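Trehalose monomycolate exporter MmpL3 (Mycobacterium tuberculosis, PDB 7NVH) probably exports trehalose monomycolate across the mycobacterial inner membrane, as an MmpL-family member of the RND permease clan that supplies mycolic acids for the cell envelope. Local coordinates at residues A[388-393]-A[658-663]; A[494-499]-A[510-515]. One frame throughout, in Å; residues are numbered along the deposited sequence.

Interaction 1 (A[388-393]-A[658-663])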
ATOM      1  N   LEU A 388     -24.850 -17.220  21.556  1.00 49.25           N
ATOM      2  CA  LEU A 388     -23.455 -16.967  21.892  1.00 49.25           C
ATOM      3  C   LEU A 388     -23.333 -15.737  22.782  1.00 49.25           C
ATOM      4  O   LEU A 388     -22.718 -15.789  23.861  1.00 49.25           O
ATOM      5  CB  LEU A 388     -22.636 -16.800  20.614  1.00 49.25           C
ATOM      6  CG  LEU A 388     -21.201 -16.299  20.760  1.00 49.25           C
ATOM      7  CD1 LEU A 388     -20.287 -17.423  21.205  1.00 49.25           C
ATOM      8  CD2 LEU A 388     -20.720 -15.705  19.451  1.00 49.25           C
ATOM      9  N   VAL A 389     -23.943 -14.626  22.368  1.00 48.06           N
ATOM     10  CA  VAL A 389     -24.019 -13.475  23.252  1.00 48.06           C
ATOM     11  C   VAL A 389     -25.294 -13.626  24.072  1.00 48.06           C
ATOM     12  O   VAL A 389     -26.234 -12.828  23.996  1.00 48.06           O
ATOM     13  CB  VAL A 389     -23.973 -12.176  22.426  1.00 48.06           C
ATOM     14  CG1 VAL A 389     -25.103 -12.148  21.412  1.00 48.06           C
ATOM     15  CG2 VAL A 389     -23.995 -10.950  23.316  1.00 48.06           C
ATOM     16  N   ASN A 390     -25.304 -14.669  24.885  1.00 47.97           N
ATOM     17  CA  ASN A 390     -26.092 -14.795  26.098  1.00 47.97           C
ATOM     18  C   ASN A 390     -25.310 -15.533  27.157  1.00 47.97           C
ATOM     19  O   ASN A 390     -25.668 -15.468  28.337  1.00 47.97           O
ATOM     20  CB  ASN A 390     -27.405 -15.532  25.819  1.00 47.97           C
ATOM     21  CG  ASN A 390     -28.481 -15.209  26.828  1.00 47.97           C
ATOM     22  OD1 ASN A 390     -28.229 -14.550  27.836  1.00 47.97           O
ATOM     23  ND2 ASN A 390     -29.697 -15.666  26.556  1.00 47.97           N
ATOM     24  N   ARG A 391     -24.256 -16.242  26.755  1.00 48.45           N
ATOM     25  CA  ARG A 391     -23.184 -16.717  27.607  1.00 48.45           C
ATOM     26  C   ARG A 391     -22.052 -15.716  27.692  1.00 48.45           C
ATOM     27  O   ARG A 391     -21.372 -15.653  28.719  1.00 48.45           O
ATOM     28  CB  ARG A 391     -22.621 -18.034  27.065  1.00 48.45           C
ATOM     29  CG  ARG A 391     -23.664 -19.028  26.599  1.00 48.45           C
ATOM     30  CD  ARG A 391     -23.009 -20.130  25.780  1.00 48.45           C
ATOM     31  NE  ARG A 391     -23.928 -20.725  24.814  1.00 48.45           N
ATOM     32  CZ  ARG A 391     -24.896 -21.578  25.130  1.00 48.45           C
ATOM     33  NH1 ARG A 391     -25.078 -21.947  26.391  1.00 48.45           N
ATOM     34  NH2 ARG A 391     -25.681 -22.069  24.183  1.00 48.45           N
ATOM     35  N   VAL A 392     -21.828 -14.940  26.627  1.00 47.32           N
ATOM     36  CA  VAL A 392     -20.809 -13.896  26.691  1.00 47.32           C
ATOM     37  C   VAL A 392     -21.161 -12.871  27.761  1.00 47.32           C
ATOM     38  O   VAL A 392     -20.300 -12.455  28.544  1.00 47.32           O
ATOM     39  CB  VAL A 392     -20.619 -13.236  25.315  1.00 47.32           C
ATOM     40  CG1 VAL A 392     -19.725 -12.024  25.439  1.00 47.32           C
ATOM     41  CG2 VAL A 392     -20.013 -14.222  24.342  1.00 47.32           C
ATOM     42  N   MET A 393     -22.424 -12.451  27.822  1.00 46.99           N
ATOM     43  CA  MET A 393     -22.827 -11.446  28.797  1.00 46.99           C
ATOM     44  C   MET A 393     -23.175 -12.029  30.157  1.00 46.99           C
ATOM     45  O   MET A 393     -23.492 -11.265  31.073  1.00 46.99           O
ATOM     46  CB  MET A 393     -24.025 -10.644  28.291  1.00 46.99           C
ATOM     47  CG  MET A 393     -23.752  -9.778  27.085  1.00 46.99           C
ATOM     48  SD  MET A 393     -25.221  -8.839  26.638  1.00 46.99           S
ATOM     49  CE  MET A 393     -26.237 -10.113  25.911  1.00 46.99           C
ATOM     50  N   SER A 658     -33.577  -2.633  26.749  1.00 53.28           N
ATOM     51  CA  SER A 658     -32.575  -2.480  27.791  1.00 53.28           C
ATOM     52  C   SER A 658     -31.181  -2.644  27.192  1.00 53.28           C
ATOM     53  O   SER A 658     -31.015  -2.949  26.010  1.00 53.28           O
ATOM     54  CB  SER A 658     -32.814  -3.490  28.909  1.00 53.28           C
ATOM     55  OG  SER A 658     -32.134  -3.104  30.090  1.00 53.28           O
ATOM     56  N   THR A 659     -30.158  -2.433  28.021  1.00 52.83           N
ATOM     57  CA  THR A 659     -28.790  -2.500  27.519  1.00 52.83           C
ATOM     58  C   THR A 659     -28.427  -3.910  27.072  1.00 52.83           C
ATOM     59  O   THR A 659     -27.759  -4.087  26.048  1.00 52.83           O
ATOM     60  CB  THR A 659     -27.810  -2.011  28.582  1.00 52.83           C
ATOM     61  OG1 THR A 659     -28.210  -0.713  29.038  1.00 52.83           O
ATOM     62  CG2 THR A 659     -26.408  -1.923  28.008  1.00 52.83           C
ATOM     63  N   GLN A 660     -28.854  -4.925  27.824  1.00 51.04           N
ATOM     64  CA  GLN A 660     -28.544  -6.303  27.455  1.00 51.04           C
ATOM     65  C   GLN A 660     -29.284  -6.710  26.187  1.00 51.04           C
ATOM     66  O   GLN A 660     -28.692  -7.284  25.262  1.00 51.04           O
ATOM     67  CB  GLN A 660     -28.894  -7.234  28.615  1.00 51.04           C
ATOM     68  CG  GLN A 660     -28.365  -8.645  28.465  1.00 51.04           C
ATOM     69  CD  GLN A 660     -28.357  -9.402  29.774  1.00 51.04           C
ATOM     70  OE1 GLN A 660     -28.774  -8.882  30.807  1.00 51.04           O
ATOM     71  NE2 GLN A 660     -27.880 -10.639  29.738  1.00 51.04           N
ATOM     72  N   GLU A 661     -30.582  -6.413  26.124  1.00 51.49           N
ATOM     73  CA  GLU A 661     -31.354  -6.716  24.925  1.00 51.49           C
ATOM     74  C   GLU A 661     -30.850  -5.917  23.733  1.00 51.49           C
ATOM     75  O   GLU A 661     -30.834  -6.417  22.604  1.00 51.49           O
ATOM     76  CB  GLU A 661     -32.833  -6.436  25.175  1.00 51.49           C
ATOM     77  CG  GLU A 661     -33.318  -6.917  26.526  1.00 51.49           C
ATOM     78  CD  GLU A 661     -34.828  -6.923  26.637  1.00 51.49           C
ATOM     79  OE1 GLU A 661     -35.479  -6.084  25.982  1.00 51.49           O
ATOM     80  OE2 GLU A 661     -35.363  -7.770  27.382  1.00 51.49           O
ATOM     81  N   ALA A 662     -30.449  -4.666  23.957  1.00 51.74           N
ATOM     82  CA  ALA A 662     -29.886  -3.879  22.868  1.00 51.74           C
ATOM     83  C   ALA A 662     -28.718  -4.612  22.230  1.00 51.74           C
ATOM     84  O   ALA A 662     -28.645  -4.736  21.004  1.00 51.74           O
ATOM     85  CB  ALA A 662     -29.446  -2.507  23.373  1.00 51.74           C
ATOM     86  N   ILE A 663     -27.818  -5.148  23.056  1.00 51.46           N
ATOM     87  CA  ILE A 663     -26.689  -5.914  22.539  1.00 51.46           C
ATOM     88  C   ILE A 663     -27.171  -7.169  21.826  1.00 51.46           C
ATOM     89  O   ILE A 663     -26.685  -7.504  20.740  1.00 51.46           O
ATOM     90  CB  ILE A 663     -25.708  -6.254  23.675  1.00 51.46           C
ATOM     91  CG1 ILE A 663     -25.200  -4.979  24.343  1.00 51.46           C
ATOM     92  CG2 ILE A 663     -24.541  -7.059  23.143  1.00 51.46           C
ATOM     93  CD1 ILE A 663     -24.508  -5.226  25.658  1.00 51.46           C
TER
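Gln-660, which carries the side chain of Met-393 across its aliphatic stem, sits in the first turn of helix 659-669, a turn closed by a 2.7 Å bond from Ala-662 N to Ser-658 O. In this RND-clan transporter the contact brings a part of the first MMPL-family half, the end of helix 385-391 and the loop after it, against the start of a helix of the second, at one end of the helical bundle. No hydrogen bond crosses between the segments, so shape and apolar contact do the work. Met-393 buries the largest share. Its CG lies anti to the carbonyl carbon (chi1 -66°), and the chain then runs extended before bending at chi3 (-74°), which lays CE against Gln-660 CG at 3.6 Å. That methyl also comes within 3.8 Å of Gln-660 O. The sulfur sits between the Gln-660 stem and Ile-663, whose side chain runs antiparallel alongside that of Met-393. Beside them Val-389, the centre of an inverse gamma turn, points toward the same isoleucine. Val-389 also touches Thr-667, in the same helix as Ile-663. Pro-720 of helix 694-726 meets Val-389 and Met-649 of helix 624-654 meets Ile-663, so this apolar patch continues into neighbouring helices. Ile-663 thus works through two branches: CD1 lies 3.8 Å from Met-393 SD, and CG2 lies 3.9 Å from Val-389 CG2.

Interaction 2 (A[494-499]-A[510-515])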
ATOM      1  N   GLN A 494      36.461   8.489  -3.560  1.00 54.55           N
ATOM      2  CA  GLN A 494      36.761   8.901  -4.920  1.00 54.55           C
ATOM      3  C   GLN A 494      35.650   9.788  -5.465  1.00 54.55           C
ATOM      4  O   GLN A 494      34.474   9.621  -5.139  1.00 54.55           O
ATOM      5  CB  GLN A 494      36.945   7.682  -5.821  1.00 54.55           C
ATOM      6  CG  GLN A 494      38.345   7.104  -5.795  1.00 54.55           C
ATOM      7  CD  GLN A 494      39.393   8.108  -6.228  1.00 54.55           C
ATOM      8  OE1 GLN A 494      40.220   8.542  -5.429  1.00 54.55           O
ATOM      9  NE2 GLN A 494      39.360   8.485  -7.501  1.00 54.55           N
ATOM     10  N   GLU A 495      36.042  10.739  -6.304  1.00 50.80           N
ATOM     11  CA  GLU A 495      35.080  11.631  -6.928  1.00 50.80           C
ATOM     12  C   GLU A 495      34.166  10.859  -7.871  1.00 50.80           C
ATOM     13  O   GLU A 495      34.548   9.841  -8.450  1.00 50.80           O
ATOM     14  CB  GLU A 495      35.804  12.737  -7.690  1.00 50.80           C
ATOM     15  CG  GLU A 495      35.102  14.073  -7.662  1.00 50.80           C
ATOM     16  CD  GLU A 495      35.717  15.060  -8.626  1.00 50.80           C
ATOM     17  OE1 GLU A 495      36.868  14.831  -9.054  1.00 50.80           O
ATOM     18  OE2 GLU A 495      35.054  16.062  -8.959  1.00 50.80           O
ATOM     19  N   ARG A 496      32.943  11.355  -8.016  1.00 48.53           N
ATOM     20  CA  ARG A 496      31.977  10.728  -8.901  1.00 48.53           C
ATOM     21  C   ARG A 496      32.419  10.869 -10.356  1.00 48.53           C
ATOM     22  O   ARG A 496      33.215  11.740 -10.713  1.00 48.53           O
ATOM     23  CB  ARG A 496      30.599  11.350  -8.694  1.00 48.53           C
ATOM     24  CG  ARG A 496      29.435  10.573  -9.269  1.00 48.53           C
ATOM     25  CD  ARG A 496      28.158  11.374  -9.122  1.00 48.53           C
ATOM     26  NE  ARG A 496      27.110  10.939 -10.034  1.00 48.53           N
ATOM     27  CZ  ARG A 496      25.844  10.761  -9.678  1.00 48.53           C
ATOM     28  NH1 ARG A 496      25.471  10.984  -8.428  1.00 48.53           N
ATOM     29  NH2 ARG A 496      24.951  10.365 -10.570  1.00 48.53           N
ATOM     30  N   ALA A 497      31.897   9.984 -11.199  1.00 49.14           N
ATOM     31  CA  ALA A 497      32.246   9.968 -12.611  1.00 49.14           C
ATOM     32  C   ALA A 497      31.302  10.862 -13.402  1.00 49.14           C
ATOM     33  O   ALA A 497      30.092  10.874 -13.166  1.00 49.14           O
ATOM     34  CB  ALA A 497      32.197   8.543 -13.160  1.00 49.14           C
ATOM     35  N   TYR A 498      31.868  11.609 -14.346  1.00 51.12           N
ATOM     36  CA  TYR A 498      31.084  12.496 -15.195  1.00 51.12           C
ATOM     37  C   TYR A 498      30.422  11.682 -16.299  1.00 51.12           C
ATOM     38  O   TYR A 498      31.109  11.084 -17.134  1.00 51.12           O
ATOM     39  CB  TYR A 498      31.974  13.586 -15.784  1.00 51.12           C
ATOM     40  CG  TYR A 498      32.189  14.763 -14.864  1.00 51.12           C
ATOM     41  CD1 TYR A 498      33.454  15.077 -14.393  1.00 51.12           C
ATOM     42  CD2 TYR A 498      31.129  15.562 -14.468  1.00 51.12           C
ATOM     43  CE1 TYR A 498      33.657  16.150 -13.553  1.00 51.12           C
ATOM     44  CE2 TYR A 498      31.323  16.637 -13.628  1.00 51.12           C
ATOM     45  CZ  TYR A 498      32.588  16.927 -13.173  1.00 51.12           C
ATOM     46  OH  TYR A 498      32.787  17.998 -12.336  1.00 51.12           O
ATOM     47  N   ALA A 499      29.094  11.658 -16.306  1.00 50.73           N
ATOM     48  CA  ALA A 499      28.341  10.881 -17.276  1.00 50.73           C
ATOM     49  C   ALA A 499      28.037  11.736 -18.505  1.00 50.73           C
ATOM     50  O   ALA A 499      28.575  12.832 -18.676  1.00 50.73           O
ATOM     51  CB  ALA A 499      27.071  10.329 -16.636  1.00 50.73           C
ATOM     52  N   VAL A 510      31.093  16.154  -5.896  1.00 45.98           N
ATOM     53  CA  VAL A 510      30.552  15.093  -5.056  1.00 45.98           C
ATOM     54  C   VAL A 510      31.553  13.949  -4.976  1.00 45.98           C
ATOM     55  O   VAL A 510      32.109  13.526  -5.996  1.00 45.98           O
ATOM     56  CB  VAL A 510      29.177  14.614  -5.564  1.00 45.98           C
ATOM     57  CG1 VAL A 510      29.276  14.066  -6.955  1.00 45.98           C
ATOM     58  CG2 VAL A 510      28.613  13.556  -4.641  1.00 45.98           C
ATOM     59  N   LEU A 511      31.810  13.482  -3.758  1.00 47.45           N
ATOM     60  CA  LEU A 511      32.624  12.310  -3.474  1.00 47.45           C
ATOM     61  C   LEU A 511      31.713  11.179  -3.022  1.00 47.45           C
ATOM     62  O   LEU A 511      30.550  11.397  -2.684  1.00 47.45           O
ATOM     63  CB  LEU A 511      33.663  12.617  -2.394  1.00 47.45           C
ATOM     64  CG  LEU A 511      34.426  13.935  -2.508  1.00 47.45           C
ATOM     65  CD1 LEU A 511      35.380  14.091  -1.343  1.00 47.45           C
ATOM     66  CD2 LEU A 511      35.172  14.017  -3.820  1.00 47.45           C
ATOM     67  N   GLN A 512      32.243   9.957  -3.011  1.00 50.53           N
ATOM     68  CA  GLN A 512      31.413   8.828  -2.613  1.00 50.53           C
ATOM     69  C   GLN A 512      32.268   7.640  -2.198  1.00 50.53           C
ATOM     70  O   GLN A 512      33.307   7.372  -2.803  1.00 50.53           O
ATOM     71  CB  GLN A 512      30.465   8.418  -3.746  1.00 50.53           C
ATOM     72  CG  GLN A 512      31.152   8.125  -5.060  1.00 50.53           C
ATOM     73  CD  GLN A 512      30.170   7.951  -6.196  1.00 50.53           C
ATOM     74  OE1 GLN A 512      28.966   8.130  -6.021  1.00 50.53           O
ATOM     75  NE2 GLN A 512      30.677   7.592  -7.367  1.00 50.53           N
ATOM     76  N   ASN A 513      31.820   6.948  -1.151  1.00 53.62           N
ATOM     77  CA  ASN A 513      32.292   5.617  -0.793  1.00 53.62           C
ATOM     78  C   ASN A 513      31.119   4.773  -0.332  1.00 53.62           C
ATOM     79  O   ASN A 513      30.149   5.284   0.231  1.00 53.62           O
ATOM     80  CB  ASN A 513      33.332   5.614   0.332  1.00 53.62           C
ATOM     81  CG  ASN A 513      34.743   5.504  -0.175  1.00 53.62           C
ATOM     82  OD1 ASN A 513      34.975   5.308  -1.367  1.00 53.62           O
ATOM     83  ND2 ASN A 513      35.700   5.573   0.738  1.00 53.62           N
ATOM     84  N   GLY A 514      31.224   3.474  -0.565  1.00 56.93           N
ATOM     85  CA  GLY A 514      30.355   2.537   0.105  1.00 56.93           C
ATOM     86  C   GLY A 514      30.873   2.223   1.490  1.00 56.93           C
ATOM     87  O   GLY A 514      32.014   2.517   1.839  1.00 56.93           O
ATOM     88  N   LEU A 515      30.016   1.615   2.299  1.00 58.83           N
ATOM     89  CA  LEU A 515      30.375   1.292   3.670  1.00 58.83           C
ATOM     90  C   LEU A 515      30.141  -0.187   3.924  1.00 58.83           C
ATOM     91  O   LEU A 515      29.104  -0.735   3.535  1.00 58.83           O
ATOM     92  CB  LEU A 515      29.587   2.148   4.674  1.00 58.83           C
ATOM     93  CG  LEU A 515      28.100   1.906   4.933  1.00 58.83           C
ATOM     94  CD1 LEU A 515      27.683   2.615   6.202  1.00 58.83           C
ATOM     95  CD2 LEU A 515      27.250   2.373   3.768  1.00 58.83           C
TER
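Arg-496 and Val-510 form the closely fitted part of this contact, where backbone pairing and side-chain packing coincide. Arg-496 N donates to Val-510 O over 3.1 Å, nearly straight at 164°. Directly beside this bond, Arg-496 CB rests 3.5 Å from Val-510 CG1, and the same methyl meets Arg-496 CD further along the extended chain. Gln-512, two residues along the strand from Val-510, crosses the arginine stem with NE2 3.7 Å from Arg-496 CG. The guanidinium group itself leads away: its NH2 makes a weak hydrogen bond to Gly-62 O and a long, weak ion pair with Asp-58. Glu-495 turns its CB away from the partner strand, yet its CG touches Leu-511 CD2 at 3.8 Å; its carboxylate is held by a salt bridge to Arg-509. Toward Gln-494 the pairing slackens. Gln-512 N still reaches Gln-494 O at 3.1 Å, but the bond is bent to 140°, and the side chain of Gln-494 is exposed to solvent. Here 494-495 is a short, weakly bonded edge strand of an antiparallel sheet ordered 494-495, 508-514, 451-457, 540-543, probably in the periplasmic domain of this RND-type transporter.

Interactions 1 and 2 lie on opposite sides of the chain's centre, about 69 Å apart between their centres, and share no helix or strand. Together they show how chemistry follows place in a fold. Interaction 1 is a buried contact of a helix end and its following loop with another helix, at one end of the bundle, built from apolar surfaces and uniting distant parts of the sequence. Interaction 2 is only partly buried and local in sequence; backbone hydrogen bonds set its geometry, and the stems of Arg-496 and Glu-495 pack against Val-510, Leu-511 and the Gln-512 amide. Along the chain it is nested within the loop that interaction 1 closes. The bound detergent lies about 8 Å from the side chain of Arg-496.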